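Local atomic coordinates of mbSHANK1 protein (Monosiga brevicollis, PDB entry 6X23), a protein that probably serves as a SHANK-type scaffold, whose PDZ domain, the part described here, binds a peptide from the potassium channel GIRK3. Residues K12-I17 against A93-R98; F24-S29 against R46-D51. All blocks are in the same frame, centred on the assembly; numbering follows the deposited sequence.

Interaction 1. Residues K12-I17 against A93-R98; sequences KMDLII and AFRIAR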
loop_
_atom_site.group_PDB
_atom_site.type_symbol
_atom_site.label_atom_id
_atom_site.label_comp_id
_atom_site.label_asym_id
_atom_site.label_seq_id
_atom_site.Cartn_x
_atom_site.Cartn_y
_atom_site.Cartn_z
ATOM N N LYS A 12 -12.071 3.640 -5.522
ATOM C CA LYS A 12 -11.307 2.443 -5.236
ATOM C C LYS A 12 -10.733 1.850 -6.518
ATOM O O LYS A 12 -11.311 1.972 -7.598
ATOM C CB LYS A 12 -12.189 1.422 -4.520
ATOM C CG LYS A 12 -12.837 1.968 -3.245
ATOM C CD LYS A 12 -13.467 0.850 -2.462
ATOM C CE LYS A 12 -14.729 1.297 -1.768
ATOM N NZ LYS A 12 -15.630 0.117 -1.494
ATOM N N MET A 13 -9.572 1.215 -6.398
ATOM C CA MET A 13 -8.989 0.553 -7.555
ATOM C C MET A 13 -8.252 -0.674 -7.058
ATOM O O MET A 13 -7.758 -0.681 -5.926
ATOM C CB MET A 13 -8.035 1.488 -8.328
ATOM C CG MET A 13 -8.707 2.547 -9.194
ATOM S SD MET A 13 -9.714 1.794 -10.484
ATOM C CE MET A 13 -8.636 1.756 -11.933
ATOM N N ASP A 14 -8.190 -1.721 -7.894
ATOM C CA ASP A 14 -7.427 -2.925 -7.573
ATOM C C ASP A 14 -6.073 -2.827 -8.258
ATOM O O ASP A 14 -5.973 -2.290 -9.341
ATOM C CB ASP A 14 -8.155 -4.168 -8.041
ATOM C CG ASP A 14 -9.498 -4.335 -7.357
ATOM O OD1 ASP A 14 -9.507 -4.881 -6.246
ATOM O OD2 ASP A 14 -10.544 -3.912 -7.904
ATOM N N LEU A 15 -5.023 -3.312 -7.609
ATOM C CA LEU A 15 -3.675 -3.263 -8.161
ATOM C C LEU A 15 -2.994 -4.597 -7.893
ATOM O O LEU A 15 -3.241 -5.218 -6.855
ATOM C CB LEU A 15 -2.842 -2.158 -7.508
ATOM C CG LEU A 15 -2.857 -0.700 -7.895
ATOM C CD1 LEU A 15 -4.217 -0.161 -7.704
ATOM C CD2 LEU A 15 -1.881 0.001 -6.959
ATOM N N ILE A 16 -2.125 -5.022 -8.819
ATOM C CA ILE A 16 -1.286 -6.204 -8.675
ATOM C C ILE A 16 0.142 -5.798 -8.970
ATOM O O ILE A 16 0.413 -5.154 -9.991
ATOM C CB ILE A 16 -1.712 -7.366 -9.592
ATOM C CG1 ILE A 16 -3.160 -7.768 -9.298
ATOM C CG2 ILE A 16 -0.858 -8.581 -9.314
ATOM C CD1 ILE A 16 -3.688 -8.872 -10.177
ATOM N N ILE A 17 1.050 -6.149 -8.065
ATOM C CA ILE A 17 2.430 -5.683 -8.081
ATOM C C ILE A 17 3.347 -6.883 -7.914
ATOM O O ILE A 17 3.198 -7.654 -6.951
ATOM C CB ILE A 17 2.697 -4.648 -6.974
ATOM C CG1 ILE A 17 1.502 -3.709 -6.805
ATOM C CG2 ILE A 17 3.919 -3.839 -7.307
ATOM C CD1 ILE A 17 1.721 -2.619 -5.757
ATOM N N ALA A 93 -1.392 -8.203 -4.066
ATOM C CA ALA A 93 -2.540 -7.483 -4.591
ATOM C C ALA A 93 -3.066 -6.541 -3.522
ATOM O O ALA A 93 -3.181 -6.908 -2.344
ATOM C CB ALA A 93 -3.654 -8.425 -5.038
ATOM N N PHE A 94 -3.362 -5.317 -3.955
ATOM C CA PHE A 94 -3.891 -4.244 -3.129
ATOM C C PHE A 94 -5.212 -3.800 -3.724
ATOM O O PHE A 94 -5.355 -3.731 -4.951
ATOM C CB PHE A 94 -2.940 -3.034 -3.083
ATOM C CG PHE A 94 -1.640 -3.298 -2.367
ATOM C CD1 PHE A 94 -1.616 -4.012 -1.185
ATOM C CD2 PHE A 94 -0.439 -2.850 -2.892
ATOM C CE1 PHE A 94 -0.421 -4.254 -0.524
ATOM C CE2 PHE A 94 0.763 -3.113 -2.243
ATOM C CZ PHE A 94 0.761 -3.819 -1.057
ATOM N N ARG A 95 -6.172 -3.505 -2.857
ATOM C CA ARG A 95 -7.260 -2.595 -3.173
ATOM C C ARG A 95 -7.052 -1.327 -2.358
ATOM O O ARG A 95 -6.805 -1.401 -1.154
ATOM C CB ARG A 95 -8.613 -3.222 -2.855
ATOM C CG ARG A 95 -9.809 -2.362 -3.211
ATOM C CD ARG A 95 -11.063 -3.125 -2.951
ATOM N NE ARG A 95 -12.201 -2.455 -3.558
ATOM C CZ ARG A 95 -13.444 -2.921 -3.473
ATOM N NH1 ARG A 95 -13.677 -4.040 -2.795
ATOM N NH2 ARG A 95 -14.452 -2.266 -4.050
ATOM N N ILE A 96 -7.141 -0.173 -3.003
ATOM C CA ILE A 96 -6.822 1.097 -2.366
ATOM C C ILE A 96 -7.901 2.126 -2.665
ATOM O O ILE A 96 -8.695 1.978 -3.591
ATOM C CB ILE A 96 -5.459 1.641 -2.817
ATOM C CG1 ILE A 96 -5.423 1.760 -4.354
ATOM C CG2 ILE A 96 -4.352 0.787 -2.216
ATOM C CD1 ILE A 96 -5.686 3.187 -4.892
ATOM N N ALA A 97 -7.870 3.204 -1.883
ATOM C CA ALA A 97 -8.754 4.351 -2.053
ATOM C C ALA A 97 -7.916 5.566 -2.427
ATOM O O ALA A 97 -6.887 5.828 -1.802
ATOM C CB ALA A 97 -9.566 4.613 -0.780
ATOM N N ARG A 98 -8.360 6.301 -3.442
ATOM C CA ARG A 98 -7.574 7.342 -4.079
ATOM C C ARG A 98 -8.406 8.603 -4.203
ATOM O O ARG A 98 -9.548 8.562 -4.665
ATOM C CB ARG A 98 -7.095 6.879 -5.466
ATOM C CG ARG A 98 -6.632 7.939 -6.394
ATOM C CD ARG A 98 -6.018 7.301 -7.610
ATOM N NE ARG A 98 -4.907 6.405 -7.270
ATOM C CZ ARG A 98 -4.405 5.478 -8.094
ATOM N NH1 ARG A 98 -4.914 5.298 -9.307
ATOM N NH2 ARG A 98 -3.384 4.717 -7.714
HETATM O O HOH W 1 -17.355 -1.511 -3.155
HETATM O O HOH W 2 -11.599 -1.787 -6.136
#

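Interaction 2. Residues F24-S29 against R46-D51; sequences FGFRLS and RNVDPD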
loop_
_atom_site.group_PDB
_atom_site.type_symbol
_atom_site.label_atom_id
_atom_site.label_comp_id
_atom_site.label_asym_id
_atom_site.label_seq_id
_atom_site.Cartn_x
_atom_site.Cartn_y
_atom_site.Cartn_z
ATOM N N PHE A 24 8.703 -3.961 -3.295
ATOM C CA PHE A 24 7.626 -3.417 -4.112
ATOM C C PHE A 24 7.914 -1.982 -4.521
ATOM O O PHE A 24 7.493 -1.557 -5.604
ATOM C CB PHE A 24 6.290 -3.540 -3.365
ATOM C CG PHE A 24 5.872 -4.978 -3.147
ATOM C CD1 PHE A 24 5.638 -5.814 -4.230
ATOM C CD2 PHE A 24 5.778 -5.504 -1.882
ATOM C CE1 PHE A 24 5.297 -7.117 -4.053
ATOM C CE2 PHE A 24 5.440 -6.824 -1.699
ATOM C CZ PHE A 24 5.208 -7.628 -2.789
ATOM N N GLY A 25 8.640 -1.237 -3.684
ATOM C CA GLY A 25 9.122 0.079 -4.053
ATOM C C GLY A 25 8.301 1.253 -3.551
ATOM O O GLY A 25 8.125 2.256 -4.252
ATOM N N PHE A 26 7.853 1.161 -2.312
ATOM C CA PHE A 26 7.101 2.285 -1.732
ATOM C C PHE A 26 7.214 2.231 -0.220
ATOM O O PHE A 26 7.622 1.220 0.326
ATOM C CB PHE A 26 5.644 2.283 -2.185
ATOM C CG PHE A 26 4.792 1.162 -1.665
ATOM C CD1 PHE A 26 4.760 -0.058 -2.298
ATOM C CD2 PHE A 26 4.000 1.331 -0.556
ATOM C CE1 PHE A 26 3.953 -1.077 -1.827
ATOM C CE2 PHE A 26 3.195 0.310 -0.090
ATOM C CZ PHE A 26 3.171 -0.896 -0.724
ATOM N N ARG A 27 6.896 3.352 0.437
ATOM C CA ARG A 27 6.958 3.440 1.920
ATOM C C ARG A 27 5.527 3.536 2.459
ATOM O O ARG A 27 4.833 4.513 2.115
ATOM C CB ARG A 27 7.792 4.652 2.349
ATOM C CG ARG A 27 9.258 4.571 1.949
ATOM C CD ARG A 27 9.885 5.942 1.778
ATOM N NE ARG A 27 11.169 5.888 1.093
ATOM C CZ ARG A 27 12.115 4.989 1.338
ATOM N NH1 ARG A 27 13.251 5.022 0.661
ATOM N NH2 ARG A 27 11.923 4.060 2.256
ATOM N N LEU A 28 5.109 2.560 3.271
ATOM C CA LEU A 28 3.768 2.568 3.795
ATOM C C LEU A 28 3.787 3.332 5.110
ATOM O O LEU A 28 4.805 3.407 5.792
ATOM C CB LEU A 28 3.293 1.140 3.984
ATOM C CG LEU A 28 1.804 1.020 4.167
ATOM C CD1 LEU A 28 1.100 1.397 2.861
ATOM C CD2 LEU A 28 1.533 -0.397 4.606
ATOM N N SER A 29 2.675 3.934 5.459
ATOM C CA SER A 29 2.704 4.842 6.590
ATOM C C SER A 29 1.315 4.906 7.189
ATOM O O SER A 29 0.330 4.985 6.451
ATOM C CB SER A 29 3.147 6.232 6.149
ATOM O OG SER A 29 3.042 7.152 7.215
ATOM N N ARG A 46 2.964 6.846 1.200
ATOM C CA ARG A 46 3.569 8.180 1.487
ATOM C C ARG A 46 4.443 8.658 0.341
ATOM O O ARG A 46 4.576 9.878 0.220
ATOM C CB ARG A 46 4.411 8.179 2.762
ATOM C CG ARG A 46 4.516 9.541 3.435
ATOM C CD ARG A 46 4.861 9.471 4.915
ATOM N NE ARG A 46 3.803 9.855 5.842
ATOM C CZ ARG A 46 3.471 11.110 6.139
ATOM N NH1 ARG A 46 2.504 11.361 7.001
ATOM N NH2 ARG A 46 4.102 12.118 5.574
ATOM N N ASN A 47 5.002 7.727 -0.420
ATOM C CA ASN A 47 5.849 7.996 -1.613
ATOM C C ASN A 47 6.108 6.674 -2.334
ATOM O O ASN A 47 5.917 5.651 -1.726
ATOM C CB ASN A 47 7.152 8.736 -1.296
ATOM C CG ASN A 47 8.295 7.824 -0.926
ATOM O OD1 ASN A 47 8.934 7.251 -1.797
ATOM N ND2 ASN A 47 8.553 7.696 0.364
ATOM N N VAL A 48 6.477 6.714 -3.619
ATOM C CA VAL A 48 6.685 5.449 -4.389
ATOM C C VAL A 48 7.903 5.603 -5.306
ATOM O O VAL A 48 8.026 6.666 -5.947
ATOM C CB VAL A 48 5.417 5.082 -5.188
ATOM C CG1 VAL A 48 5.701 4.107 -6.320
ATOM C CG2 VAL A 48 4.311 4.549 -4.288
ATOM N N ASP A 49 8.765 4.579 -5.365
ATOM C CA ASP A 49 9.943 4.640 -6.227
ATOM C C ASP A 49 9.516 4.761 -7.683
ATOM O O ASP A 49 8.948 3.801 -8.222
ATOM C CB ASP A 49 10.794 3.394 -6.058
ATOM C CG ASP A 49 11.312 3.254 -4.676
ATOM O OD1 ASP A 49 11.298 4.275 -3.962
ATOM O OD2 ASP A 49 11.706 2.131 -4.295
ATOM N N PRO A 50 9.783 5.880 -8.356
ATOM C CA PRO A 50 9.320 5.997 -9.745
ATOM C C PRO A 50 9.907 4.933 -10.665
ATOM O O PRO A 50 9.286 4.619 -11.684
ATOM C CB PRO A 50 9.768 7.415 -10.134
ATOM C CG PRO A 50 9.914 8.138 -8.824
ATOM C CD PRO A 50 10.474 7.100 -7.909
ATOM N N ASP A 51 11.063 4.347 -10.335
ATOM C CA ASP A 51 11.629 3.233 -11.092
ATOM C C ASP A 51 11.321 1.866 -10.477
ATOM O O ASP A 51 11.770 0.843 -11.013
ATOM C CB ASP A 51 13.157 3.394 -11.255
ATOM C CG ASP A 51 13.910 3.133 -9.975
ATOM O OD1 ASP A 51 13.496 3.710 -8.934
ATOM O OD2 ASP A 51 14.896 2.330 -9.993
HETATM O O HOH W 3 7.941 1.762 -7.097
#

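Interaction 1. Residues K12-I17 against A93-R98
Met13 and Leu15 are each locked to a partner on the antiparallel neighbour 93-98 by a two-way pair of backbone hydrogen bonds, Met13 to Ile96 and Leu15 to Phe94. The shortest of the four runs from Leu15 N to Phe94 O, 2.7 Å. The non-hydrogen-bonded pair Asp14-Arg95 lies between them, and Lys12-Ala97 and Ile16-Ala93 flank them; CA-H...O contacts such as Lys12 CA to Ile96 O, 3.1 Å, supplement the backbone bonds.

Leu15, Phe94 and Ile96 share the buried face. Ile96 CG1 sits in the tight gap between the backbone N and the carbonyl carbon (chi1 56°), which brings it 4.0 Å from Leu15 CD1. Ile17 CD1 lies 3.6 Å from Phe94 CD2, oblique to the ring, the two side chains crossing at about a right angle.

On the opposite face Arg95 runs out fully extended, CG pointing opposite the backbone N (chi1 -177°), beside Asp14. Asp14 OD1, 4.5 Å from Arg95 NE, lies well out of the guanidinium plane, so their attraction is of charge alone; a water accepts a weak bond from NE and donates to Asp14 OD2. Lys12 lays CD 3.6 Å from Arg95 NH2 and sets NZ over a face of the guanidinium. These like charges share a second water, held weakly by NH2, and their repulsion is probably eased by Glu67, which forms a salt bridge with Arg95 NH1.

Strand 91-99 thus lies between 10-18 and 64-68, with backbone hydrogen bonds from Arg95 to Leu66 and Glu67. Beneath the buried face, Phe94 packs on Leu65 and Leu68, Leu15 on Leu59, and Ile17 on helix 53-57 through Gln53, Ala54 and Ala57.

Interaction 2. Residues F24-S29 against R46-D51
The carboxylate-binding loop of the PDZ domain, a GLGF-type loop here carrying Phe24-Gly25-Phe26, leads into strand 26-29, which pairs antiparallel with strand 44-48. At the loop end Asp49 N bonds to Gly25 O, 2.7 Å, and a water donates to that oxygen and to Asp49 O. Gly25 has a positive phi (99°), where a CB would press on the preceding carbonyl oxygen and come close to Asp49 OD2. Phe26 pairs with Val48, whose CG2 lies 3.4 Å from Phe26 CB. Farther along, Arg46 N bonds to Arg27 O, 3.1 Å.

Strand 26-29 is the peptide-binding edge: Arg27, Leu28 and Ser29 add the bound peptide to the sheet as an antiparallel strand, while Phe26 packs on an apolar peptide side chain.

Arg46, though poorly ordered, donates a hydrogen bond from NE to Ser29 OG, 3.1 Å, the hydroxyl near the guanidinium plane. The Asn47 amide lies across the Arg27 shaft, the two flat groups 47° apart, but ND2 sits too close to CD for its detail to be trusted. An alanine in place of Asn47 takes away that flanking amide and would probably leave the Arg27 chain freer to turn.

How the interactions relate
From the N terminus, strand 10-18 comes first and finds its partner only near the C terminus, so interaction 1 closes a loop that spans most of the PDZ domain. Just after that strand the chain passes through the loop at 24-25 into strand 26-29, and interaction 2 closes a much shorter loop with 46-51, nested wholly inside the first. Interaction 1 joins the two ends of the fold within the larger sheet; interaction 2 forms the two-stranded sheet that receives the peptide beside helix 78-87. Their centres lie about 14 Å apart, yet they touch in the core, Phe94 CE2 standing 3.6 Å from Phe26 CZ.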